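Local coordinates for oxysterol-binding protein homolog 3 (Saccharomyces cerevisiae, PDB 4IC4), which carries lipids in a hydrophobic pocket of its OSBP-related domain, which binds phosphatidylinositol 4-phosphate, and moves them between membranes without vesicles, at residues A[80-85]-A[133-138]; A[124-129]-A[319-324]; A[192-197]-A[224-229]; A[201-206]-A[213-218]. All blocks are in the same frame, centred on the assembly; numbering follows the deposited sequence.

Interaction 1 of 4, residues A[80-85]-A[133-138]; sequences EYAPLL and EDMGFR
M135 lays the sulfur end of its side chain against the pyrrolidine ring of P83, with SD 3.5 Å from P83 CD and CG of M135 3.9 Å from CG of the same ring. The two side chains cross obliquely, an approach that uses the flank of the methionine rather than its terminal methyl. M135 reaches the ring because its CG stands anti to the carbonyl carbon (chi1 -68°) and the chain then runs straight to SD, turning only at chi3. The same sulfur also lies 3.7 Å from the backbone O of E80. Beside this pair A82 points CB at F137, meeting CE2 at 3.5 Å in an approach oblique to the ring. No hydrogen bond joins the segments, and only 178 Å² is buried, so apolar packing carries the contact. Cutting M135 back to an alanine is likely to open a gap beside P83 and the E80 carbonyl. A G1 beta bulge at G136 and F137 opens strand 137-145, while P83 belongs to helix 83-88. W160 of strand 160-172 touches both A82 and F137, and F301 of helix 300-305 packs on both E80 and M135.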
loop_
_atom_site.group_PDB
_atom_site.type_symbol
_atom_site.label_atom_id
_atom_site.label_comp_id
_atom_site.label_asym_id
_atom_site.label_seq_id
_atom_site.Cartn_x
_atom_site.Cartn_y
_atom_site.Cartn_z
ATOM N N GLU A 80 -3.023 -5.972 4.804
ATOM C CA GLU A 80 -3.522 -5.960 6.175
ATOM C C GLU A 80 -4.484 -7.123 6.422
ATOM O O GLU A 80 -4.481 -7.717 7.499
ATOM C CB GLU A 80 -4.247 -4.639 6.478
ATOM C CG GLU A 80 -4.833 -4.581 7.887
ATOM C CD GLU A 80 -5.621 -3.310 8.171
ATOM O OE1 GLU A 80 -5.674 -2.404 7.309
ATOM O OE2 GLU A 80 -6.193 -3.223 9.278
ATOM N N TYR A 81 -5.307 -7.439 5.422
ATOM C CA TYR A 81 -6.288 -8.514 5.557
ATOM C C TYR A 81 -5.933 -9.738 4.716
ATOM O O TYR A 81 -6.799 -10.380 4.104
ATOM C CB TYR A 81 -7.679 -7.986 5.185
ATOM C CG TYR A 81 -8.119 -6.810 6.032
ATOM C CD1 TYR A 81 -8.659 -6.995 7.308
ATOM C CD2 TYR A 81 -7.961 -5.502 5.571
ATOM C CE1 TYR A 81 -9.030 -5.899 8.106
ATOM C CE2 TYR A 81 -8.328 -4.407 6.360
ATOM C CZ TYR A 81 -8.860 -4.611 7.621
ATOM O OH TYR A 81 -9.215 -3.522 8.386
ATOM N N ALA A 82 -4.643 -10.057 4.707
ATOM C CA ALA A 82 -4.118 -11.206 3.983
ATOM C C ALA A 82 -4.838 -12.519 4.311
ATOM O O ALA A 82 -4.912 -13.408 3.460
ATOM C CB ALA A 82 -2.625 -11.353 4.264
ATOM N N PRO A 83 -5.352 -12.676 5.550
ATOM C CA PRO A 83 -6.046 -13.934 5.857
ATOM C C PRO A 83 -7.208 -14.224 4.903
ATOM O O PRO A 83 -7.646 -15.367 4.779
ATOM C CB PRO A 83 -6.496 -13.735 7.300
ATOM C CG PRO A 83 -5.363 -12.933 7.871
ATOM C CD PRO A 83 -5.096 -11.909 6.786
ATOM N N LEU A 84 -7.713 -13.190 4.236
ATOM C CA LEU A 84 -8.797 -13.380 3.273
ATOM C C LEU A 84 -8.301 -14.243 2.115
ATOM O O LEU A 84 -9.052 -15.046 1.556
ATOM C CB LEU A 84 -9.273 -12.033 2.724
ATOM C CG LEU A 84 -10.144 -11.176 3.646
ATOM C CD1 LEU A 84 -10.327 -9.799 3.039
ATOM C CD2 LEU A 84 -11.496 -11.850 3.853
ATOM N N LEU A 85 -7.036 -14.066 1.747
ATOM C CA LEU A 85 -6.457 -14.849 0.661
ATOM C C LEU A 85 -6.311 -16.298 1.098
ATOM O O LEU A 85 -6.592 -17.224 0.332
ATOM C CB LEU A 85 -5.094 -14.282 0.259
ATOM C CG LEU A 85 -5.138 -12.844 -0.266
ATOM C CD1 LEU A 85 -3.734 -12.385 -0.630
ATOM C CD2 LEU A 85 -6.070 -12.767 -1.471
ATOM N N GLU A 133 4.393 -13.615 10.772
ATOM C CA GLU A 133 4.216 -15.023 11.090
ATOM C C GLU A 133 2.785 -15.316 11.535
ATOM O O GLU A 133 2.254 -16.398 11.271
ATOM C CB GLU A 133 5.196 -15.432 12.193
ATOM C CG GLU A 133 5.271 -16.930 12.446
ATOM C CD GLU A 133 5.800 -17.696 11.249
ATOM O OE1 GLU A 133 5.137 -17.681 10.190
ATOM O OE2 GLU A 133 6.881 -18.311 11.366
ATOM N N ASP A 134 2.165 -14.350 12.206
ATOM C CA ASP A 134 0.796 -14.507 12.683
ATOM C C ASP A 134 -0.182 -14.712 11.531
ATOM O O ASP A 134 -1.241 -15.310 11.713
ATOM C CB ASP A 134 0.369 -13.287 13.503
ATOM C CG ASP A 134 0.503 -11.990 12.730
ATOM O OD1 ASP A 134 -0.489 -11.236 12.658
ATOM O OD2 ASP A 134 1.602 -11.727 12.199
ATOM N N MET A 135 0.168 -14.214 10.348
ATOM C CA MET A 135 -0.692 -14.368 9.178
ATOM C C MET A 135 -0.063 -15.297 8.149
ATOM O O MET A 135 -0.576 -15.458 7.040
ATOM C CB MET A 135 -0.997 -13.004 8.557
ATOM C CG MET A 135 -1.886 -12.139 9.444
ATOM S SD MET A 135 -2.437 -10.619 8.651
ATOM C CE MET A 135 -1.061 -9.560 9.006
ATOM N N GLY A 136 1.064 -15.891 8.525
ATOM C CA GLY A 136 1.753 -16.829 7.660
ATOM C C GLY A 136 2.376 -16.303 6.384
ATOM O O GLY A 136 2.612 -17.080 5.459
ATOM N N PHE A 137 2.660 -15.006 6.310
ATOM C CA PHE A 137 3.260 -14.492 5.088
ATOM C C PHE A 137 4.447 -13.580 5.319
ATOM O O PHE A 137 4.691 -13.106 6.429
ATOM C CB PHE A 137 2.210 -13.754 4.239
ATOM C CG PHE A 137 1.898 -12.351 4.713
ATOM C CD1 PHE A 137 2.731 -11.284 4.381
ATOM C CD2 PHE A 137 0.755 -12.095 5.468
ATOM C CE1 PHE A 137 2.428 -9.981 4.790
ATOM C CE2 PHE A 137 0.443 -10.799 5.883
ATOM C CZ PHE A 137 1.280 -9.738 5.543
ATOM N N ARG A 138 5.200 -13.362 4.253
ATOM C CA ARG A 138 6.332 -12.458 4.299
ATOM C C ARG A 138 6.264 -11.668 3.010
ATOM O O ARG A 138 5.809 -12.168 1.978
ATOM C CB ARG A 138 7.656 -13.210 4.392
ATOM C CG ARG A 138 8.009 -14.022 3.168
ATOM C CD ARG A 138 9.306 -14.763 3.398
ATOM N NE ARG A 138 9.748 -15.482 2.210
ATOM C CZ ARG A 138 10.752 -16.351 2.204
ATOM N NH1 ARG A 138 11.411 -16.606 3.324
ATOM N NH2 ARG A 138 11.096 -16.960 1.078
#

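Interaction 2 of 4, residues A[124-129]-A[319-324]; sequences LAETFE and TDSRLR
F128 and R322 cross at about a right angle as side chains, yet their flat groups, ring and guanidinium, are inclined by only 25°. CE1 of F128 sits over one face of the guanidinium, 3.3 Å from NH1 of R322. The same guanidinium turns its edge to the backbone O of E129: NH1 and NH2 of R322 both donate to it end-on, each at 2.9 Å, with the oxygen nearly in their plane. D320 fixes the arginine from its own segment, since D320 OD2 accepts from R322 NH1 in a salt bridge and from R322 N in an Asx turn, the two donors on opposite faces of the carboxylate. Its OD1 reaches across to E129 N at 3.0 Å. A leucine in place of R322 would probably leave E129 O without its paired donors and D320 OD2 without its charged mate.

At the other end, with CG anti to the backbone N (chi1 176°), the extended chain of E126 carries its carboxylate to S321 and R324. OE1 takes the S321 hydroxyl on its anti lone pair at 2.6 Å, and OE2 takes R324 NH1 on its syn lone pair at 2.9 Å, the carboxylate and guanidinium planes 73° apart. R324 NH2 pairs with D326. Between these ends, T127 OG1 and T319 OG1 are hydrogen-bonded at 2.7 Å, and T127 and D320 form a single backbone bridge. The contact thus fastens the start of strand 127-132 to the buried link before helix 325-331, with helix 71-76 packed on F128 and the side chain of E346, of the phosphoinositide site, about 5 Å from that of R324.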
loop_
_atom_site.group_PDB
_atom_site.type_symbol
_atom_site.label_atom_id
_atom_site.label_comp_id
_atom_site.label_asym_id
_atom_site.label_seq_id
_atom_site.Cartn_x
_atom_site.Cartn_y
_atom_site.Cartn_z
ATOM N N LEU A 124 15.413 5.645 -4.398
ATOM C CA LEU A 124 15.644 4.566 -5.337
ATOM C C LEU A 124 16.481 3.521 -4.583
ATOM O O LEU A 124 17.452 3.863 -3.906
ATOM C CB LEU A 124 16.411 5.076 -6.558
ATOM C CG LEU A 124 16.830 4.029 -7.590
ATOM C CD1 LEU A 124 15.610 3.344 -8.187
ATOM C CD2 LEU A 124 17.628 4.723 -8.681
ATOM N N ALA A 125 16.083 2.258 -4.693
ATOM C CA ALA A 125 16.771 1.140 -4.048
ATOM C C ALA A 125 16.410 0.969 -2.577
ATOM O O ALA A 125 16.935 0.083 -1.904
ATOM C CB ALA A 125 18.287 1.266 -4.218
ATOM N N GLU A 126 15.532 1.828 -2.069
ATOM C CA GLU A 126 15.072 1.676 -0.696
ATOM C C GLU A 126 14.222 0.400 -0.717
ATOM O O GLU A 126 13.592 0.073 -1.728
ATOM C CB GLU A 126 14.213 2.878 -0.279
ATOM C CG GLU A 126 13.604 2.772 1.118
ATOM C CD GLU A 126 12.937 4.065 1.564
ATOM O OE1 GLU A 126 12.002 4.006 2.392
ATOM O OE2 GLU A 126 13.352 5.145 1.093
ATOM N N THR A 127 14.199 -0.316 0.398
ATOM C CA THR A 127 13.435 -1.549 0.485
ATOM C C THR A 127 12.564 -1.557 1.729
ATOM O O THR A 127 12.708 -0.713 2.613
ATOM C CB THR A 127 14.371 -2.776 0.567
ATOM O OG1 THR A 127 15.272 -2.615 1.672
ATOM C CG2 THR A 127 15.164 -2.935 -0.718
ATOM N N PHE A 128 11.632 -2.491 1.774
ATOM C CA PHE A 128 10.809 -2.654 2.954
ATOM C C PHE A 128 10.366 -4.095 3.023
ATOM O O PHE A 128 9.694 -4.595 2.125
ATOM C CB PHE A 128 9.576 -1.752 2.959
ATOM C CG PHE A 128 8.681 -1.978 4.145
ATOM C CD1 PHE A 128 9.139 -1.725 5.437
ATOM C CD2 PHE A 128 7.395 -2.485 3.978
ATOM C CE1 PHE A 128 8.330 -1.977 6.548
ATOM C CE2 PHE A 128 6.577 -2.742 5.080
ATOM C CZ PHE A 128 7.045 -2.488 6.372
ATOM N N GLU A 129 10.778 -4.777 4.082
ATOM C CA GLU A 129 10.380 -6.157 4.274
ATOM C C GLU A 129 9.304 -6.172 5.348
ATOM O O GLU A 129 9.245 -5.278 6.198
ATOM C CB GLU A 129 11.554 -7.017 4.750
ATOM C CG GLU A 129 12.045 -6.671 6.159
ATOM C CD GLU A 129 12.854 -7.792 6.796
ATOM O OE1 GLU A 129 12.476 -8.233 7.899
ATOM O OE2 GLU A 129 13.863 -8.227 6.209
ATOM N N THR A 319 19.131 -0.635 3.575
ATOM C CA THR A 319 18.088 0.070 2.839
ATOM C C THR A 319 16.637 0.036 3.323
ATOM O O THR A 319 15.779 0.676 2.712
ATOM C CB THR A 319 18.079 -0.441 1.385
ATOM O OG1 THR A 319 17.874 -1.859 1.397
ATOM C CG2 THR A 319 19.411 -0.145 0.687
ATOM N N ASP A 320 16.340 -0.691 4.395
ATOM C CA ASP A 320 14.952 -0.785 4.848
ATOM C C ASP A 320 14.368 0.550 5.312
ATOM O O ASP A 320 15.055 1.357 5.945
ATOM C CB ASP A 320 14.842 -1.813 5.973
ATOM C CG ASP A 320 13.410 -2.263 6.220
ATOM O OD1 ASP A 320 12.922 -3.157 5.496
ATOM O OD2 ASP A 320 12.767 -1.718 7.141
ATOM N N SER A 321 13.093 0.779 5.004
ATOM C CA SER A 321 12.426 2.019 5.403
ATOM C C SER A 321 12.493 2.256 6.912
ATOM O O SER A 321 12.472 3.401 7.362
ATOM C CB SER A 321 10.958 2.006 4.970
ATOM O OG SER A 321 10.827 1.979 3.559
ATOM N N ARG A 322 12.563 1.183 7.692
ATOM C CA ARG A 322 12.634 1.324 9.148
ATOM C C ARG A 322 13.933 1.985 9.594
ATOM O O ARG A 322 14.044 2.420 10.741
ATOM C CB ARG A 322 12.538 -0.037 9.833
ATOM C CG ARG A 322 11.238 -0.787 9.609
ATOM C CD ARG A 322 11.272 -2.103 10.359
ATOM N NE ARG A 322 10.090 -2.926 10.117
ATOM C CZ ARG A 322 9.889 -3.654 9.024
ATOM N NH1 ARG A 322 10.792 -3.670 8.051
ATOM N NH2 ARG A 322 8.786 -4.385 8.911
ATOM N N LEU A 323 14.911 2.055 8.696
ATOM C CA LEU A 323 16.196 2.648 9.038
ATOM C C LEU A 323 16.336 4.096 8.576
ATOM O O LEU A 323 17.372 4.727 8.800
ATOM C CB LEU A 323 17.332 1.786 8.470
ATOM C CG LEU A 323 17.319 0.328 8.953
ATOM C CD1 LEU A 323 18.497 -0.432 8.355
ATOM C CD2 LEU A 323 17.363 0.285 10.478
ATOM N N ARG A 324 15.300 4.635 7.938
ATOM C CA ARG A 324 15.361 6.021 7.481
ATOM C C ARG A 324 15.306 6.980 8.661
ATOM O O ARG A 324 14.382 6.937 9.477
ATOM C CB ARG A 324 14.231 6.327 6.496
ATOM C CG ARG A 324 14.565 5.854 5.098
ATOM C CD ARG A 324 13.602 6.350 4.050
ATOM N NE ARG A 324 13.481 7.805 3.995
ATOM C CZ ARG A 324 12.957 8.449 2.958
ATOM N NH1 ARG A 324 12.530 7.761 1.906
ATOM N NH2 ARG A 324 12.826 9.767 2.973
HETATM O O HOH W 1 14.503 -4.299 3.615
#

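Interaction 3 of 4, residues A[192-197]-A[224-229]; sequences TGELFE and HSSKGD
Strands 195-199 and 214-225 pair here as antiparallel neighbours, and the contact lies where the second strand runs into a type I beta turn from S225 to G228. E197 and H224 form a hydrogen-bonded pair, with E197 N to H224 O at 2.9 Å and H224 N to E197 O at 3.0 Å, both donors in the carbonyl plane. F196 and S225 form the non-hydrogen-bonded pair that follows, and F196 CE1 meets S225 CB at 3.7 Å. The S226 hydroxyl accepts from L195 N at 2.9 Å, nearly straight at 176°, while S226 N donates back to L195 O. E194 runs fully extended along its chain from a CG anti to the backbone N (chi1 -178°), and the S225 OG hydroxyl donates to the anti lone pair of E194 OE1 at 2.5 Å. S225 OG in turn accepts from K227 N, an ST turn. K227 crosses E194 at about a right angle, its NZ 4.3 Å from E194 OE2, too far for a salt bridge. E194 OE1 and D229 OD2 stand 4.5 Å apart, bridged by a water that donates to both, and R260 also pairs with D229. This water, together with K227 and R260, probably eases the repulsion between the two carboxylates.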
loop_
_atom_site.group_PDB
_atom_site.type_symbol
_atom_site.label_atom_id
_atom_site.label_comp_id
_atom_site.label_asym_id
_atom_site.label_seq_id
_atom_site.Cartn_x
_atom_site.Cartn_y
_atom_site.Cartn_z
ATOM N N THR A 192 -3.548 -24.632 -6.074
ATOM C CA THR A 192 -4.085 -25.086 -7.359
ATOM C C THR A 192 -3.488 -24.404 -8.583
ATOM O O THR A 192 -3.680 -24.859 -9.713
ATOM C CB THR A 192 -5.586 -24.830 -7.415
ATOM O OG1 THR A 192 -5.809 -23.415 -7.343
ATOM C CG2 THR A 192 -6.292 -25.508 -6.251
ATOM N N GLY A 193 -2.793 -23.296 -8.365
ATOM C CA GLY A 193 -2.217 -22.569 -9.479
ATOM C C GLY A 193 -3.190 -21.563 -10.069
ATOM O O GLY A 193 -2.842 -20.847 -11.008
ATOM N N GLU A 194 -4.412 -21.502 -9.539
ATOM C CA GLU A 194 -5.393 -20.553 -10.056
ATOM C C GLU A 194 -4.852 -19.139 -9.881
ATOM O O GLU A 194 -4.302 -18.801 -8.831
ATOM C CB GLU A 194 -6.741 -20.688 -9.334
ATOM C CG GLU A 194 -7.817 -19.750 -9.889
ATOM C CD GLU A 194 -9.202 -19.977 -9.295
ATOM O OE1 GLU A 194 -10.142 -19.261 -9.702
ATOM O OE2 GLU A 194 -9.364 -20.860 -8.426
ATOM N N LEU A 195 -5.008 -18.320 -10.914
ATOM C CA LEU A 195 -4.518 -16.946 -10.877
ATOM C C LEU A 195 -5.654 -15.937 -10.828
ATOM O O LEU A 195 -6.728 -16.160 -11.386
ATOM C CB LEU A 195 -3.664 -16.655 -12.116
ATOM C CG LEU A 195 -2.533 -17.625 -12.458
ATOM C CD1 LEU A 195 -1.841 -17.158 -13.736
ATOM C CD2 LEU A 195 -1.542 -17.702 -11.305
ATOM N N PHE A 196 -5.408 -14.822 -10.148
ATOM C CA PHE A 196 -6.384 -13.744 -10.047
ATOM C C PHE A 196 -5.630 -12.461 -10.354
ATOM O O PHE A 196 -4.484 -12.295 -9.942
ATOM C CB PHE A 196 -6.970 -13.668 -8.638
ATOM C CG PHE A 196 -7.746 -14.887 -8.241
ATOM C CD1 PHE A 196 -9.118 -14.963 -8.465
ATOM C CD2 PHE A 196 -7.098 -15.966 -7.653
ATOM C CE1 PHE A 196 -9.834 -16.108 -8.105
ATOM C CE2 PHE A 196 -7.804 -17.114 -7.290
ATOM C CZ PHE A 196 -9.173 -17.182 -7.517
ATOM N N GLU A 197 -6.268 -11.557 -11.083
ATOM C CA GLU A 197 -5.641 -10.293 -11.436
ATOM C C GLU A 197 -6.623 -9.141 -11.324
ATOM O O GLU A 197 -7.828 -9.310 -11.526
ATOM C CB GLU A 197 -5.098 -10.349 -12.867
ATOM C CG GLU A 197 -3.967 -11.335 -13.084
ATOM C CD GLU A 197 -3.600 -11.478 -14.550
ATOM O OE1 GLU A 197 -3.338 -10.447 -15.202
ATOM O OE2 GLU A 197 -3.570 -12.623 -15.050
ATOM N N HIS A 224 -10.352 -10.756 -12.124
ATOM C CA HIS A 224 -10.485 -11.860 -13.065
ATOM C C HIS A 224 -9.689 -13.087 -12.659
ATOM O O HIS A 224 -8.545 -12.986 -12.221
ATOM C CB HIS A 224 -10.052 -11.402 -14.459
ATOM C CG HIS A 224 -10.945 -10.359 -15.054
ATOM N ND1 HIS A 224 -12.213 -10.640 -15.515
ATOM C CD2 HIS A 224 -10.763 -9.030 -15.239
ATOM C CE1 HIS A 224 -12.775 -9.529 -15.959
ATOM N NE2 HIS A 224 -11.916 -8.538 -15.802
ATOM N N SER A 225 -10.312 -14.252 -12.813
ATOM C CA SER A 225 -9.683 -15.518 -12.483
ATOM C C SER A 225 -9.261 -16.237 -13.753
ATOM O O SER A 225 -9.921 -16.126 -14.787
ATOM C CB SER A 225 -10.656 -16.411 -11.714
ATOM O OG SER A 225 -10.202 -17.752 -11.719
ATOM N N SER A 226 -8.162 -16.978 -13.672
ATOM C CA SER A 226 -7.675 -17.726 -14.822
ATOM C C SER A 226 -8.674 -18.815 -15.211
ATOM O O SER A 226 -8.566 -19.407 -16.285
ATOM C CB SER A 226 -6.313 -18.355 -14.510
ATOM O OG SER A 226 -6.370 -19.177 -13.355
ATOM N N LYS A 227 -9.649 -19.073 -14.342
ATOM C CA LYS A 227 -10.652 -20.093 -14.627
ATOM C C LYS A 227 -11.902 -19.521 -15.290
ATOM O O LYS A 227 -12.871 -20.242 -15.529
ATOM C CB LYS A 227 -11.023 -20.848 -13.346
ATOM C CG LYS A 227 -9.814 -21.461 -12.641
ATOM C CD LYS A 227 -10.114 -22.819 -12.020
ATOM C CE LYS A 227 -11.226 -22.746 -10.992
ATOM N NZ LYS A 227 -11.479 -24.076 -10.364
ATOM N N GLY A 228 -11.879 -18.223 -15.586
ATOM C CA GLY A 228 -13.009 -17.596 -16.250
ATOM C C GLY A 228 -13.911 -16.726 -15.396
ATOM O O GLY A 228 -14.581 -15.833 -15.915
ATOM N N ASP A 229 -13.937 -16.978 -14.092
ATOM C CA ASP A 229 -14.774 -16.199 -13.187
ATOM C C ASP A 229 -14.404 -14.721 -13.229
ATOM O O ASP A 229 -13.248 -14.362 -13.445
ATOM C CB ASP A 229 -14.615 -16.710 -11.753
ATOM C CG ASP A 229 -15.015 -18.161 -11.603
ATOM O OD1 ASP A 229 -16.209 -18.434 -11.351
ATOM O OD2 ASP A 229 -14.132 -19.028 -11.747
HETATM O O HOH W 2 -12.806 -19.420 -9.546
HETATM O O HOH W 3 -6.161 -14.053 -14.072
#

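Interaction 4 of 4, residues A[201-206]-A[213-218]; sequences PTTILK and RYMEPV
K206 lies along the face of the Y214 ring and ends on E216. Its CB stands over the ring, 4.1 Å from the centroid and 20° off the normal, a CH-pi contact. The chain stays extended: CD passes the phenol end at 3.3 Å from Y214 OH, CE lies 3.3 Å from E216 OE1, and NZ closes a salt bridge to that oxygen at 2.8 Å. The ammonium approaches from above the carboxylate plane, 48° out of it. Y214 can offer its face because its CG lies between the backbone N and the carbonyl carbon (chi1 69°), which swings the ring back over the partner strand. A water accepts from K206 NZ and is hydrogen-bonded to Y214 OH, with E216 OE2 also within reach; that oxygen accepts from S245 N.

I204 belongs to the same face of the hairpin, and its CG1 crosses the V218 side chain at about a right angle, meeting CG1 of the valine at 3.6 Å. L205 and M215 point to the other face, where L205 CD1 touches M215 CG at 3.5 Å; M215 bends at chi3, carrying CE toward T203. Alternating hydrogen-bonded and non-hydrogen-bonded pairs run from K206 with Y214 to T203 with P217. The R213 side chain lies about 7 Å from that of K118, a residue binding phosphatidylinositol 4-phosphate. This is the beta hairpin of strands 203-206 and 214-225: strand 177-189 lies against the first and strand 230-235 against the second, while L44 of helix 44-50 covers L205 and R213.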
loop_
_atom_site.group_PDB
_atom_site.type_symbol
_atom_site.label_atom_id
_atom_site.label_comp_id
_atom_site.label_asym_id
_atom_site.label_seq_id
_atom_site.Cartn_x
_atom_site.Cartn_y
_atom_site.Cartn_z
ATOM N N PRO A 201 -8.812 0.082 -7.698
ATOM C CA PRO A 201 -9.766 1.106 -8.128
ATOM C C PRO A 201 -9.268 2.532 -7.958
ATOM O O PRO A 201 -8.385 2.810 -7.148
ATOM C CB PRO A 201 -10.988 0.820 -7.264
ATOM C CG PRO A 201 -10.377 0.328 -5.999
ATOM C CD PRO A 201 -9.306 -0.620 -6.501
ATOM N N THR A 202 -9.854 3.429 -8.742
ATOM C CA THR A 202 -9.519 4.840 -8.700
ATOM C C THR A 202 -10.141 5.443 -7.448
ATOM O O THR A 202 -11.245 5.065 -7.055
ATOM C CB THR A 202 -10.106 5.580 -9.923
ATOM O OG1 THR A 202 -9.612 4.984 -11.129
ATOM C CG2 THR A 202 -9.735 7.052 -9.890
ATOM N N THR A 203 -9.425 6.363 -6.812
ATOM C CA THR A 203 -9.943 7.042 -5.633
ATOM C C THR A 203 -9.832 8.537 -5.894
ATOM O O THR A 203 -9.062 8.966 -6.753
ATOM C CB THR A 203 -9.151 6.690 -4.354
ATOM O OG1 THR A 203 -7.766 7.003 -4.538
ATOM C CG2 THR A 203 -9.306 5.215 -4.025
ATOM N N ILE A 204 -10.605 9.326 -5.159
ATOM C CA ILE A 204 -10.583 10.773 -5.324
ATOM C C ILE A 204 -10.441 11.477 -3.981
ATOM O O ILE A 204 -11.101 11.117 -3.009
ATOM C CB ILE A 204 -11.882 11.278 -5.999
ATOM C CG1 ILE A 204 -12.102 10.557 -7.333
ATOM C CG2 ILE A 204 -11.806 12.783 -6.210
ATOM C CD1 ILE A 204 -11.051 10.848 -8.385
ATOM N N LEU A 205 -9.568 12.479 -3.937
ATOM C CA LEU A 205 -9.350 13.260 -2.722
ATOM C C LEU A 205 -10.185 14.532 -2.861
ATOM O O LEU A 205 -9.945 15.335 -3.763
ATOM C CB LEU A 205 -7.866 13.616 -2.580
ATOM C CG LEU A 205 -7.442 14.468 -1.381
ATOM C CD1 LEU A 205 -7.849 13.787 -0.084
ATOM C CD2 LEU A 205 -5.935 14.680 -1.424
ATOM N N LYS A 206 -11.162 14.707 -1.974
ATOM C CA LYS A 206 -12.048 15.871 -2.018
ATOM C C LYS A 206 -11.855 16.891 -0.897
ATOM O O LYS A 206 -11.141 16.643 0.075
ATOM C CB LYS A 206 -13.507 15.413 -2.025
ATOM C CG LYS A 206 -13.916 14.650 -3.271
ATOM C CD LYS A 206 -15.393 14.300 -3.222
ATOM C CE LYS A 206 -15.856 13.659 -4.519
ATOM N NZ LYS A 206 -17.318 13.374 -4.497
ATOM N N ARG A 213 -10.950 17.441 4.447
ATOM C CA ARG A 213 -10.548 16.638 3.300
ATOM C C ARG A 213 -10.885 15.174 3.543
ATOM O O ARG A 213 -10.905 14.718 4.684
ATOM C CB ARG A 213 -9.040 16.780 3.070
ATOM C CG ARG A 213 -8.598 18.179 2.679
ATOM C CD ARG A 213 -7.094 18.356 2.839
ATOM N NE ARG A 213 -6.338 17.296 2.179
ATOM C CZ ARG A 213 -5.011 17.213 2.182
ATOM N NH1 ARG A 213 -4.288 18.133 2.809
ATOM N NH2 ARG A 213 -4.407 16.204 1.566
ATOM N N TYR A 214 -11.157 14.444 2.467
ATOM C CA TYR A 214 -11.468 13.022 2.569
ATOM C C TYR A 214 -11.298 12.334 1.221
ATOM O O TYR A 214 -11.199 12.986 0.183
ATOM C CB TYR A 214 -12.895 12.813 3.098
ATOM C CG TYR A 214 -14.004 13.216 2.151
ATOM C CD1 TYR A 214 -14.451 12.350 1.154
ATOM C CD2 TYR A 214 -14.612 14.466 2.258
ATOM C CE1 TYR A 214 -15.478 12.718 0.287
ATOM C CE2 TYR A 214 -15.637 14.844 1.396
ATOM C CZ TYR A 214 -16.066 13.969 0.416
ATOM O OH TYR A 214 -17.078 14.348 -0.436
ATOM N N MET A 215 -11.254 11.008 1.250
ATOM C CA MET A 215 -11.098 10.223 0.034
ATOM C C MET A 215 -12.228 9.224 -0.122
ATOM O O MET A 215 -12.808 8.765 0.861
ATOM C CB MET A 215 -9.770 9.470 0.055
ATOM C CG MET A 215 -8.564 10.340 -0.192
ATOM S SD MET A 215 -7.022 9.435 0.032
ATOM C CE MET A 215 -7.153 8.202 -1.264
ATOM N N GLU A 216 -12.533 8.890 -1.368
ATOM C CA GLU A 216 -13.579 7.919 -1.653
ATOM C C GLU A 216 -13.297 7.257 -2.997
ATOM O O GLU A 216 -12.758 7.883 -3.914
ATOM C CB GLU A 216 -14.955 8.602 -1.682
ATOM C CG GLU A 216 -15.206 9.479 -2.899
ATOM C CD GLU A 216 -16.555 10.180 -2.856
ATOM O OE1 GLU A 216 -17.005 10.662 -3.917
ATOM O OE2 GLU A 216 -17.160 10.259 -1.765
ATOM N N PRO A 217 -13.630 5.965 -3.124
ATOM C CA PRO A 217 -13.401 5.258 -4.383
ATOM C C PRO A 217 -14.473 5.685 -5.377
ATOM O O PRO A 217 -15.557 6.117 -4.980
ATOM C CB PRO A 217 -13.533 3.792 -3.981
ATOM C CG PRO A 217 -14.568 3.846 -2.907
ATOM C CD PRO A 217 -14.147 5.050 -2.092
ATOM N N VAL A 218 -14.171 5.570 -6.664
ATOM C CA VAL A 218 -15.125 5.947 -7.699
ATOM C C VAL A 218 -15.152 4.929 -8.827
ATOM O O VAL A 218 -14.277 4.068 -8.928
ATOM C CB VAL A 218 -14.795 7.335 -8.303
ATOM C CG1 VAL A 218 -14.931 8.412 -7.241
ATOM C CG2 VAL A 218 -13.386 7.332 -8.884
HETATM O O HOH W 4 -12.353 2.315 -9.904
HETATM O O HOH W 5 -18.453 12.697 -1.893
#

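How the interactions relate
From the N terminus, interaction 1 closes a loop between 80-85 and 133-138, bringing helix 83-88 to strand 137-145. Interaction 2 opens inside that loop, at 124-129, and closes only at 319-324, so the two cross, on the neighbouring strands 127-132 and 137-145. The long span closed by interaction 2 contains the other two contacts. Interaction 3 joins 192-197 to 224-229, and interaction 4, the hairpin 201-206 with 213-218, nests within it; both use strand 214-225, with centres 28 Å apart. Interactions 3 and 4 therefore fix strand pairing in the barrel, whereas 1 and 2 tie its first strands to helical and loop elements.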